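Local coordinates for sulfate transporter 4.1, chloroplastic (Arabidopsis thaliana, PDB 7LHV), which carries sulfate across the membrane together with protons and may help to regulate sulfate assimilation, at residues Ala217-Leu222 / Arg235-Val240; Tyr231-Ser236 / Val243-Ala248; Ala502-Leu507 / Ile528-Ile533. One frame throughout, in Å; residues are numbered along the deposited sequence.

Contact 1. Residues Ala217-Leu222 / Arg235-Val240; sequences AIVIGL and RSSKIV
Ile-239 holds CG1 beside its backbone N (chi1 -59°), and a second bend (chi2 -56°) carries CD1 over to Val-219 and Leu-222. These two lie one turn apart on helix 206-229, most of which lies in a predicted membrane span. In this turn of the sulfate permease region, helix 206-229 packs against the loop that follows it and the first turn of helix 239-249. Lys-238 is the second helix's N-cap. Most of the contact is between methyl groups. Ile-239 CD1 sits 3.8 Å from Val-219 CG2, the two side chains crossing obliquely. Leu-222 meets Ile-239 at about a right angle, and its CD1 lies 3.8 Å from Ile-239 CG2. Ile-218 makes a looser contact, its CG2 4.3 Å from Ile-239 CD1. Leu-473 of helix 459-474 also packs on both Ile-218 and Ile-239. Val-219 and Ser-237 are the pair with the nearest CA atoms. Here the valine branch faces a polar group: Val-219 CG2 rests 3.8 Å from Ser-237 O. Both residues are buried, and the Ser-237 side chain also touches Asn-161. The tightest approach is Leu-222 CD1 to Ile-239 CD1, at 3.6 Å.

Contact 2. Residues Tyr231-Ser236 / Val243-Ala248; sequences YSIARS and VESIIA
The loop between helices 206-229 and 239-249 folds back over the second helix, and Tyr-231, Ile-233 and Ala-234 meet Ser-245 and Ile-246 there. Tyr-231 OH donates a hydrogen bond to Ile-246 O at 2.8 Å, tilted 15° from the carbonyl plane. The chi1 of 54° sets CG of the tyrosine between the backbone N and the carbonyl carbon, and the ring then carries its OH to the helix backbone. Ile-246 O lies at the ring edge. Further along the loop, Ile-233 and Ile-246 run side by side and point the same way, with Ile-233 CG2 4.0 Å from Ile-246 CG1. Ile-246 also packs on Ile-225 and Leu-229, so it sits between the loop and helix 206-229. Ala-234 and Ser-245 are the pair with the nearest CA atoms. Ala-234 CB stands 3.4 Å from Ser-245 CB. Ser-245 OG bonds to the backbone O of Ile-242 and of Pro-241, and lies 3.7 Å from Ile-233 CB. The chemistry is therefore divided: a neutral phenol-to-carbonyl bond links loop to helix at one end, while the rest is mostly apolar packing beside a serine whose hydroxyl is used within its own helix.

Contact 3. Residues Ala502-Leu507 / Ile528-Ile533; sequences AVLGRL and IVIVRI
Ala-502 and Arg-532 exchange two backbone hydrogen bonds. Ala-502 N donates to Arg-532 O at 2.9 Å, and Arg-532 N donates to Ala-502 O with an N-H...O angle of 164°. Leu-504 N gives a third bond, 2.9 Å to Ile-530 O, more bent at 152°. Next to the Ala-502/Arg-532 pair, Val-503 faces Val-531 in a non-hydrogen-bonded position, and Val-503 CA approaches Ile-530 O. Strands 501-504 and 527-533 run antiparallel at the edge of the mixed sheet of the STAS domain. Strand 527-533 pairs on its other side with strand 569-575 through Val-529 and Val-531.

The face bearing Ala-502, Leu-504, Ile-530 and Arg-532 carries most of the side-chain contact. Arg-532 starts with CG anti to the backbone N (chi1 -174°) and bends at chi3. This bend helps place NH2 3.5 Å from Ala-502 CB. Arg-532 NE forms a salt bridge with Asp-534. Leu-504 crosses the arginine at about a right angle, and its CD1 lies over one guanidinium face, toward the rim. Leu-504 CB packs 4.1 Å from Ile-530 CG2. On the reverse face Val-503 and Val-531 both touch Tyr-552 of helix 542-560. Past the strand, Leu-507 CD2 comes within 4.3 Å of Ile-530 CD1.

In the fold
Contacts 1 and 2 are neighbours, with centres about 10 Å apart. They share Arg-235 and Ser-236 and both use helix 239-249, contact 1 at its first turn and contact 2 further along. They also touch each other through Leu-222 and Ile-233. Contact 1 is partly buried and mainly apolar, while contact 2 is a surface contact with a tyrosine-to-backbone bond. Contact 3 lies on the opposite side of the chain's centre, about 56 Å from contact 1 between centres. It is buried and is held by backbone bonds between paired strands of the alpha/beta STAS domain, whereas the permease-region contacts rest mainly on side chains.

Contact 1. Residues Ala217-Leu222 / Arg235-Val240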
ATOM      1  N   ALA A 217     -17.166   9.468  16.993  1.00 47.05           N
ATOM      2  CA  ALA A 217     -17.865  10.404  17.867  1.00 47.05           C
ATOM      3  C   ALA A 217     -19.316   9.990  18.071  1.00 47.05           C
ATOM      4  O   ALA A 217     -19.836  10.046  19.195  1.00 47.05           O
ATOM      5  CB  ALA A 217     -17.789  11.814  17.293  1.00 47.05           C
ATOM      6  N   ILE A 218     -19.988   9.572  16.998  1.00 47.99           N
ATOM      7  CA  ILE A 218     -21.369   9.111  17.138  1.00 47.99           C
ATOM      8  C   ILE A 218     -21.432   7.868  18.019  1.00 47.99           C
ATOM      9  O   ILE A 218     -22.320   7.736  18.871  1.00 47.99           O
ATOM     10  CB  ILE A 218     -22.002   8.867  15.757  1.00 47.99           C
ATOM     11  CG1 ILE A 218     -22.204  10.193  15.028  1.00 47.99           C
ATOM     12  CG2 ILE A 218     -23.330   8.152  15.898  1.00 47.99           C
ATOM     13  CD1 ILE A 218     -22.650  10.034  13.600  1.00 47.99           C
ATOM     14  N   VAL A 219     -20.491   6.941  17.831  1.00 49.22           N
ATOM     15  CA  VAL A 219     -20.458   5.732  18.652  1.00 49.22           C
ATOM     16  C   VAL A 219     -20.226   6.083  20.116  1.00 49.22           C
ATOM     17  O   VAL A 219     -20.848   5.505  21.014  1.00 49.22           O
ATOM     18  CB  VAL A 219     -19.388   4.759  18.123  1.00 49.22           C
ATOM     19  CG1 VAL A 219     -19.078   3.691  19.156  1.00 49.22           C
ATOM     20  CG2 VAL A 219     -19.855   4.121  16.831  1.00 49.22           C
ATOM     21  N   ILE A 220     -19.328   7.033  20.383  1.00 50.02           N
ATOM     22  CA  ILE A 220     -19.044   7.442  21.755  1.00 50.02           C
ATOM     23  C   ILE A 220     -20.283   8.045  22.403  1.00 50.02           C
ATOM     24  O   ILE A 220     -20.620   7.730  23.552  1.00 50.02           O
ATOM     25  CB  ILE A 220     -17.860   8.426  21.780  1.00 50.02           C
ATOM     26  CG1 ILE A 220     -16.550   7.701  21.485  1.00 50.02           C
ATOM     27  CG2 ILE A 220     -17.779   9.119  23.117  1.00 50.02           C
ATOM     28  CD1 ILE A 220     -15.426   8.627  21.097  1.00 50.02           C
ATOM     29  N   GLY A 221     -20.984   8.920  21.678  1.00 54.01           N
ATOM     30  CA  GLY A 221     -22.198   9.502  22.225  1.00 54.01           C
ATOM     31  C   GLY A 221     -23.270   8.466  22.509  1.00 54.01           C
ATOM     32  O   GLY A 221     -23.918   8.495  23.562  1.00 54.01           O
ATOM     33  N   LEU A 222     -23.471   7.531  21.577  1.00 59.46           N
ATOM     34  CA  LEU A 222     -24.475   6.496  21.788  1.00 59.46           C
ATOM     35  C   LEU A 222     -24.073   5.511  22.876  1.00 59.46           C
ATOM     36  O   LEU A 222     -24.946   4.868  23.463  1.00 59.46           O
ATOM     37  CB  LEU A 222     -24.748   5.749  20.484  1.00 59.46           C
ATOM     38  CG  LEU A 222     -25.690   6.464  19.515  1.00 59.46           C
ATOM     39  CD1 LEU A 222     -25.986   5.588  18.319  1.00 59.46           C
ATOM     40  CD2 LEU A 222     -26.976   6.864  20.216  1.00 59.46           C
ATOM     41  N   ARG A 235     -22.835  -3.627  25.449  1.00 74.49           N
ATOM     42  CA  ARG A 235     -21.563  -2.991  25.133  1.00 74.49           C
ATOM     43  C   ARG A 235     -21.110  -3.452  23.752  1.00 74.49           C
ATOM     44  O   ARG A 235     -20.817  -4.633  23.548  1.00 74.49           O
ATOM     45  CB  ARG A 235     -20.534  -3.328  26.209  1.00 74.49           C
ATOM     46  CG  ARG A 235     -19.216  -2.610  26.063  1.00 74.49           C
ATOM     47  CD  ARG A 235     -18.260  -3.443  25.241  1.00 74.49           C
ATOM     48  NE  ARG A 235     -16.928  -2.862  25.195  1.00 74.49           N
ATOM     49  CZ  ARG A 235     -15.957  -3.300  24.409  1.00 74.49           C
ATOM     50  NH1 ARG A 235     -16.123  -4.351  23.622  1.00 74.49           N
ATOM     51  NH2 ARG A 235     -14.791  -2.664  24.409  1.00 74.49           N
ATOM     52  N   SER A 236     -21.053  -2.518  22.806  1.00 72.25           N
ATOM     53  CA  SER A 236     -20.583  -2.825  21.463  1.00 72.25           C
ATOM     54  C   SER A 236     -20.144  -1.537  20.784  1.00 72.25           C
ATOM     55  O   SER A 236     -20.484  -0.436  21.222  1.00 72.25           O
ATOM     56  CB  SER A 236     -21.659  -3.534  20.635  1.00 72.25           C
ATOM     57  OG  SER A 236     -21.840  -4.869  21.079  1.00 72.25           O
ATOM     58  N   SER A 237     -19.378  -1.697  19.709  1.00 67.30           N
ATOM     59  CA  SER A 237     -18.897  -0.585  18.906  1.00 67.30           C
ATOM     60  C   SER A 237     -19.721  -0.374  17.644  1.00 67.30           C
ATOM     61  O   SER A 237     -19.317   0.403  16.774  1.00 67.30           O
ATOM     62  CB  SER A 237     -17.427  -0.798  18.540  1.00 67.30           C
ATOM     63  OG  SER A 237     -16.971   0.213  17.663  1.00 67.30           O
ATOM     64  N   LYS A 238     -20.855  -1.053  17.516  1.00 64.00           N
ATOM     65  CA  LYS A 238     -21.731  -0.931  16.363  1.00 64.00           C
ATOM     66  C   LYS A 238     -23.057  -0.312  16.784  1.00 64.00           C
ATOM     67  O   LYS A 238     -23.531  -0.526  17.902  1.00 64.00           O
ATOM     68  CB  LYS A 238     -21.973  -2.291  15.709  1.00 64.00           C
ATOM     69  CG  LYS A 238     -20.712  -3.101  15.481  1.00 64.00           C
ATOM     70  CD  LYS A 238     -21.045  -4.500  14.998  1.00 64.00           C
ATOM     71  CE  LYS A 238     -19.787  -5.320  14.779  1.00 64.00           C
ATOM     72  NZ  LYS A 238     -19.095  -5.605  16.065  1.00 64.00           N
ATOM     73  N   ILE A 239     -23.654   0.459  15.874  1.00 64.32           N
ATOM     74  CA  ILE A 239     -24.857   1.213  16.214  1.00 64.32           C
ATOM     75  C   ILE A 239     -26.052   0.289  16.405  1.00 64.32           C
ATOM     76  O   ILE A 239     -26.879   0.503  17.301  1.00 64.32           O
ATOM     77  CB  ILE A 239     -25.137   2.278  15.141  1.00 64.32           C
ATOM     78  CG1 ILE A 239     -23.951   3.229  15.033  1.00 64.32           C
ATOM     79  CG2 ILE A 239     -26.397   3.055  15.473  1.00 64.32           C
ATOM     80  CD1 ILE A 239     -23.573   3.887  16.333  1.00 64.32           C
ATOM     81  N   VAL A 240     -26.180  -0.734  15.558  1.00 68.61           N
ATOM     82  CA  VAL A 240     -27.372  -1.580  15.595  1.00 68.61           C
ATOM     83  C   VAL A 240     -27.528  -2.305  16.929  1.00 68.61           C
ATOM     84  O   VAL A 240     -28.622  -2.247  17.512  1.00 68.61           O
ATOM     85  CB  VAL A 240     -27.380  -2.536  14.391  1.00 68.61           C
ATOM     86  CG1 VAL A 240     -28.556  -3.487  14.478  1.00 68.61           C
ATOM     87  CG2 VAL A 240     -27.422  -1.749  13.093  1.00 68.61           C
TER

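Contact 2. Residues Tyr231-Ser236 / Val243-Ala248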
ATOM      1  N   TYR A 231     -29.996   2.726  32.823  1.00 75.43           N
ATOM      2  CA  TYR A 231     -29.852   1.279  32.841  1.00 75.43           C
ATOM      3  C   TYR A 231     -28.715   0.866  31.918  1.00 75.43           C
ATOM      4  O   TYR A 231     -28.438   1.525  30.912  1.00 75.43           O
ATOM      5  CB  TYR A 231     -31.149   0.566  32.427  1.00 75.43           C
ATOM      6  CG  TYR A 231     -31.717   1.010  31.096  1.00 75.43           C
ATOM      7  CD1 TYR A 231     -31.319   0.407  29.914  1.00 75.43           C
ATOM      8  CD2 TYR A 231     -32.668   2.015  31.028  1.00 75.43           C
ATOM      9  CE1 TYR A 231     -31.841   0.803  28.700  1.00 75.43           C
ATOM     10  CE2 TYR A 231     -33.197   2.415  29.820  1.00 75.43           C
ATOM     11  CZ  TYR A 231     -32.780   1.807  28.661  1.00 75.43           C
ATOM     12  OH  TYR A 231     -33.305   2.206  27.453  1.00 75.43           O
ATOM     13  N   SER A 232     -28.055  -0.232  32.277  1.00 74.65           N
ATOM     14  CA  SER A 232     -26.939  -0.727  31.486  1.00 74.65           C
ATOM     15  C   SER A 232     -27.421  -1.218  30.128  1.00 74.65           C
ATOM     16  O   SER A 232     -28.461  -1.873  30.018  1.00 74.65           O
ATOM     17  CB  SER A 232     -26.221  -1.853  32.227  1.00 74.65           C
ATOM     18  OG  SER A 232     -25.001  -2.185  31.586  1.00 74.65           O
ATOM     19  N   ILE A 233     -26.658  -0.898  29.090  1.00 72.48           N
ATOM     20  CA  ILE A 233     -26.982  -1.293  27.731  1.00 72.48           C
ATOM     21  C   ILE A 233     -25.899  -2.241  27.231  1.00 72.48           C
ATOM     22  O   ILE A 233     -24.821  -2.353  27.815  1.00 72.48           O
ATOM     23  CB  ILE A 233     -27.133  -0.081  26.795  1.00 72.48           C
ATOM     24  CG1 ILE A 233     -25.771   0.571  26.553  1.00 72.48           C
ATOM     25  CG2 ILE A 233     -28.111   0.923  27.381  1.00 72.48           C
ATOM     26  CD1 ILE A 233     -25.801   1.681  25.537  1.00 72.48           C
ATOM     27  N   ALA A 234     -26.202  -2.940  26.139  1.00 76.54           N
ATOM     28  CA  ALA A 234     -25.233  -3.864  25.566  1.00 76.54           C
ATOM     29  C   ALA A 234     -24.003  -3.108  25.092  1.00 76.54           C
ATOM     30  O   ALA A 234     -24.105  -2.080  24.417  1.00 76.54           O
ATOM     31  CB  ALA A 234     -25.850  -4.648  24.408  1.00 76.54           C
ATOM     32  N   ARG A 235     -22.835  -3.627  25.449  1.00 74.49           N
ATOM     33  CA  ARG A 235     -21.563  -2.991  25.133  1.00 74.49           C
ATOM     34  C   ARG A 235     -21.110  -3.452  23.752  1.00 74.49           C
ATOM     35  O   ARG A 235     -20.817  -4.633  23.548  1.00 74.49           O
ATOM     36  CB  ARG A 235     -20.534  -3.328  26.209  1.00 74.49           C
ATOM     37  CG  ARG A 235     -19.216  -2.610  26.063  1.00 74.49           C
ATOM     38  CD  ARG A 235     -18.260  -3.443  25.241  1.00 74.49           C
ATOM     39  NE  ARG A 235     -16.928  -2.862  25.195  1.00 74.49           N
ATOM     40  CZ  ARG A 235     -15.957  -3.300  24.409  1.00 74.49           C
ATOM     41  NH1 ARG A 235     -16.123  -4.351  23.622  1.00 74.49           N
ATOM     42  NH2 ARG A 235     -14.791  -2.664  24.409  1.00 74.49           N
ATOM     43  N   SER A 236     -21.053  -2.518  22.806  1.00 72.25           N
ATOM     44  CA  SER A 236     -20.583  -2.825  21.463  1.00 72.25           C
ATOM     45  C   SER A 236     -20.144  -1.537  20.784  1.00 72.25           C
ATOM     46  O   SER A 236     -20.484  -0.436  21.222  1.00 72.25           O
ATOM     47  CB  SER A 236     -21.659  -3.534  20.635  1.00 72.25           C
ATOM     48  OG  SER A 236     -21.840  -4.869  21.079  1.00 72.25           O
ATOM     49  N   VAL A 243     -28.565   0.322  19.668  1.00 68.95           N
ATOM     50  CA  VAL A 243     -29.951   0.767  19.578  1.00 68.95           C
ATOM     51  C   VAL A 243     -30.899  -0.357  19.975  1.00 68.95           C
ATOM     52  O   VAL A 243     -31.918  -0.123  20.638  1.00 68.95           O
ATOM     53  CB  VAL A 243     -30.250   1.297  18.166  1.00 68.95           C
ATOM     54  CG1 VAL A 243     -31.716   1.664  18.033  1.00 68.95           C
ATOM     55  CG2 VAL A 243     -29.370   2.495  17.859  1.00 68.95           C
ATOM     56  N   GLU A 244     -30.579  -1.595  19.587  1.00 73.61           N
ATOM     57  CA  GLU A 244     -31.412  -2.727  19.980  1.00 73.61           C
ATOM     58  C   GLU A 244     -31.444  -2.887  21.495  1.00 73.61           C
ATOM     59  O   GLU A 244     -32.509  -3.117  22.078  1.00 73.61           O
ATOM     60  CB  GLU A 244     -30.904  -4.007  19.318  1.00 73.61           C
ATOM     61  CG  GLU A 244     -31.238  -4.123  17.843  1.00 73.61           C
ATOM     62  CD  GLU A 244     -30.631  -5.358  17.209  1.00 73.61           C
ATOM     63  OE1 GLU A 244     -30.143  -6.231  17.959  1.00 73.61           O
ATOM     64  OE2 GLU A 244     -30.648  -5.461  15.967  1.00 73.61           O
ATOM     65  N   SER A 245     -30.288  -2.762  22.148  1.00 72.91           N
ATOM     66  CA  SER A 245     -30.242  -2.870  23.601  1.00 72.91           C
ATOM     67  C   SER A 245     -31.001  -1.734  24.270  1.00 72.91           C
ATOM     68  O   SER A 245     -31.685  -1.946  25.277  1.00 72.91           O
ATOM     69  CB  SER A 245     -28.796  -2.891  24.076  1.00 72.91           C
ATOM     70  OG  SER A 245     -28.118  -1.721  23.661  1.00 72.91           O
ATOM     71  N   ILE A 246     -30.879  -0.517  23.735  1.00 73.32           N
ATOM     72  CA  ILE A 246     -31.600   0.615  24.309  1.00 73.32           C
ATOM     73  C   ILE A 246     -33.103   0.384  24.216  1.00 73.32           C
ATOM     74  O   ILE A 246     -33.845   0.604  25.184  1.00 73.32           O
ATOM     75  CB  ILE A 246     -31.180   1.923  23.616  1.00 73.32           C
ATOM     76  CG1 ILE A 246     -29.765   2.316  24.039  1.00 73.32           C
ATOM     77  CG2 ILE A 246     -32.162   3.036  23.931  1.00 73.32           C
ATOM     78  CD1 ILE A 246     -29.135   3.365  23.158  1.00 73.32           C
ATOM     79  N   ILE A 247     -33.573  -0.080  23.056  1.00 77.55           N
ATOM     80  CA  ILE A 247     -34.996  -0.368  22.889  1.00 77.55           C
ATOM     81  C   ILE A 247     -35.430  -1.478  23.836  1.00 77.55           C
ATOM     82  O   ILE A 247     -36.507  -1.413  24.442  1.00 77.55           O
ATOM     83  CB  ILE A 247     -35.298  -0.720  21.421  1.00 77.55           C
ATOM     84  CG1 ILE A 247     -35.063   0.497  20.529  1.00 77.55           C
ATOM     85  CG2 ILE A 247     -36.727  -1.212  21.274  1.00 77.55           C
ATOM     86  CD1 ILE A 247     -34.986   0.165  19.061  1.00 77.55           C
ATOM     87  N   ALA A 248     -34.602  -2.518  23.981  1.00 78.91           N
ATOM     88  CA  ALA A 248     -34.948  -3.627  24.863  1.00 78.91           C
ATOM     89  C   ALA A 248     -35.070  -3.169  26.310  1.00 78.91           C
ATOM     90  O   ALA A 248     -35.999  -3.572  27.021  1.00 78.91           O
ATOM     91  CB  ALA A 248     -33.906  -4.737  24.740  1.00 78.91           C
TER

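Contact 3. Residues Ala502-Leu507 / Ile528-Ile533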
ATOM      1  N   ALA A 502       2.512  12.749 -22.376  1.00 63.36           N
ATOM      2  CA  ALA A 502       2.110  13.824 -23.267  1.00 63.36           C
ATOM      3  C   ALA A 502       2.675  13.608 -24.664  1.00 63.36           C
ATOM      4  O   ALA A 502       3.862  13.310 -24.825  1.00 63.36           O
ATOM      5  CB  ALA A 502       2.575  15.180 -22.732  1.00 63.36           C
ATOM      6  N   VAL A 503       1.818  13.770 -25.669  1.00 67.03           N
ATOM      7  CA  VAL A 503       2.230  13.714 -27.066  1.00 67.03           C
ATOM      8  C   VAL A 503       2.515  15.148 -27.497  1.00 67.03           C
ATOM      9  O   VAL A 503       1.601  15.948 -27.688  1.00 67.03           O
ATOM     10  CB  VAL A 503       1.167  13.055 -27.947  1.00 67.03           C
ATOM     11  CG1 VAL A 503       1.580  13.115 -29.406  1.00 67.03           C
ATOM     12  CG2 VAL A 503       0.940  11.618 -27.511  1.00 67.03           C
ATOM     13  N   LEU A 504       3.794  15.471 -27.648  1.00 66.05           N
ATOM     14  CA  LEU A 504       4.198  16.840 -27.932  1.00 66.05           C
ATOM     15  C   LEU A 504       3.997  17.183 -29.402  1.00 66.05           C
ATOM     16  O   LEU A 504       4.080  16.326 -30.283  1.00 66.05           O
ATOM     17  CB  LEU A 504       5.661  17.060 -27.555  1.00 66.05           C
ATOM     18  CG  LEU A 504       5.973  17.254 -26.076  1.00 66.05           C
ATOM     19  CD1 LEU A 504       5.809  15.961 -25.351  1.00 66.05           C
ATOM     20  CD2 LEU A 504       7.390  17.762 -25.914  1.00 66.05           C
ATOM     21  N   GLY A 505       3.736  18.460 -29.654  1.00 82.69           N
ATOM     22  CA  GLY A 505       3.574  18.940 -31.007  1.00 82.69           C
ATOM     23  C   GLY A 505       4.803  19.672 -31.489  1.00 82.69           C
ATOM     24  O   GLY A 505       5.813  19.045 -31.817  1.00 82.69           O
ATOM     25  N   ARG A 506       4.738  20.999 -31.528  1.00 92.47           N
ATOM     26  CA  ARG A 506       5.890  21.784 -31.941  1.00 92.47           C
ATOM     27  C   ARG A 506       7.030  21.587 -30.951  1.00 92.47           C
ATOM     28  O   ARG A 506       6.813  21.295 -29.771  1.00 92.47           O
ATOM     29  CB  ARG A 506       5.515  23.262 -32.051  1.00 92.47           C
ATOM     30  CG  ARG A 506       6.613  24.153 -32.602  1.00 92.47           C
ATOM     31  CD  ARG A 506       7.149  23.629 -33.924  1.00 92.47           C
ATOM     32  NE  ARG A 506       8.050  24.586 -34.555  1.00 92.47           N
ATOM     33  CZ  ARG A 506       8.578  24.438 -35.761  1.00 92.47           C
ATOM     34  NH1 ARG A 506       8.321  23.374 -36.502  1.00 92.47           N
ATOM     35  NH2 ARG A 506       9.381  25.385 -36.238  1.00 92.47           N
ATOM     36  N   LEU A 507       8.259  21.739 -31.447  1.00 92.35           N
ATOM     37  CA  LEU A 507       9.435  21.340 -30.678  1.00 92.35           C
ATOM     38  C   LEU A 507       9.520  22.033 -29.324  1.00 92.35           C
ATOM     39  O   LEU A 507       9.642  21.329 -28.307  1.00 92.35           O
ATOM     40  CB  LEU A 507      10.688  21.588 -31.521  1.00 92.35           C
ATOM     41  CG  LEU A 507      10.704  20.752 -32.791  1.00 92.35           C
ATOM     42  CD1 LEU A 507      11.891  21.109 -33.669  1.00 92.35           C
ATOM     43  CD2 LEU A 507      10.711  19.301 -32.407  1.00 92.35           C
ATOM     44  N   ILE A 528       6.571  10.928 -37.236  1.00 68.99           N
ATOM     45  CA  ILE A 528       7.318  11.087 -35.995  1.00 68.99           C
ATOM     46  C   ILE A 528       6.334  11.336 -34.864  1.00 68.99           C
ATOM     47  O   ILE A 528       5.412  12.148 -35.004  1.00 68.99           O
ATOM     48  CB  ILE A 528       8.339  12.234 -36.083  1.00 68.99           C
ATOM     49  CG1 ILE A 528       9.327  11.984 -37.219  1.00 68.99           C
ATOM     50  CG2 ILE A 528       9.079  12.396 -34.769  1.00 68.99           C
ATOM     51  CD1 ILE A 528      10.339  13.082 -37.380  1.00 68.99           C
ATOM     52  N   VAL A 529       6.524  10.631 -33.752  1.00 64.08           N
ATOM     53  CA  VAL A 529       5.750  10.835 -32.535  1.00 64.08           C
ATOM     54  C   VAL A 529       6.716  11.189 -31.416  1.00 64.08           C
ATOM     55  O   VAL A 529       7.678  10.455 -31.167  1.00 64.08           O
ATOM     56  CB  VAL A 529       4.922   9.591 -32.171  1.00 64.08           C
ATOM     57  CG1 VAL A 529       4.481   9.656 -30.726  1.00 64.08           C
ATOM     58  CG2 VAL A 529       3.716   9.486 -33.077  1.00 64.08           C
ATOM     59  N   ILE A 530       6.462  12.310 -30.747  1.00 59.25           N
ATOM     60  CA  ILE A 530       7.284  12.778 -29.636  1.00 59.25           C
ATOM     61  C   ILE A 530       6.495  12.564 -28.354  1.00 59.25           C
ATOM     62  O   ILE A 530       5.400  13.114 -28.192  1.00 59.25           O
ATOM     63  CB  ILE A 530       7.681  14.250 -29.804  1.00 59.25           C
ATOM     64  CG1 ILE A 530       8.177  14.499 -31.226  1.00 59.25           C
ATOM     65  CG2 ILE A 530       8.742  14.628 -28.791  1.00 59.25           C
ATOM     66  CD1 ILE A 530       8.181  15.948 -31.626  1.00 59.25           C
ATOM     67  N   VAL A 531       7.052  11.774 -27.441  1.00 58.97           N
ATOM     68  CA  VAL A 531       6.375  11.366 -26.217  1.00 58.97           C
ATOM     69  C   VAL A 531       7.194  11.836 -25.026  1.00 58.97           C
ATOM     70  O   VAL A 531       8.410  11.626 -24.982  1.00 58.97           O
ATOM     71  CB  VAL A 531       6.167   9.842 -26.173  1.00 58.97           C
ATOM     72  CG1 VAL A 531       5.778   9.398 -24.781  1.00 58.97           C
ATOM     73  CG2 VAL A 531       5.106   9.433 -27.169  1.00 58.97           C
ATOM     74  N   ARG A 532       6.530  12.467 -24.062  1.00 60.15           N
ATOM     75  CA  ARG A 532       7.155  12.909 -22.824  1.00 60.15           C
ATOM     76  C   ARG A 532       6.477  12.217 -21.654  1.00 60.15           C
ATOM     77  O   ARG A 532       5.248  12.255 -21.535  1.00 60.15           O
ATOM     78  CB  ARG A 532       7.055  14.424 -22.667  1.00 60.15           C
ATOM     79  CG  ARG A 532       7.794  15.005 -21.492  1.00 60.15           C
ATOM     80  CD  ARG A 532       7.454  16.474 -21.335  1.00 60.15           C
ATOM     81  NE  ARG A 532       6.057  16.659 -20.964  1.00 60.15           N
ATOM     82  CZ  ARG A 532       5.323  17.708 -21.311  1.00 60.15           C
ATOM     83  NH1 ARG A 532       5.826  18.696 -22.030  1.00 60.15           N
ATOM     84  NH2 ARG A 532       4.053  17.763 -20.924  1.00 60.15           N
ATOM     85  N   ILE A 533       7.274  11.586 -20.800  1.00 57.03           N
ATOM     86  CA  ILE A 533       6.767  10.935 -19.600  1.00 57.03           C
ATOM     87  C   ILE A 533       6.874  11.934 -18.456  1.00 57.03           C
ATOM     88  O   ILE A 533       7.968  12.200 -17.956  1.00 57.03           O
ATOM     89  CB  ILE A 533       7.534   9.645 -19.289  1.00 57.03           C
ATOM     90  CG1 ILE A 533       7.375   8.639 -20.429  1.00 57.03           C
ATOM     91  CG2 ILE A 533       7.055   9.047 -17.980  1.00 57.03           C
ATOM     92  CD1 ILE A 533       8.576   8.552 -21.338  1.00 57.03           C
TER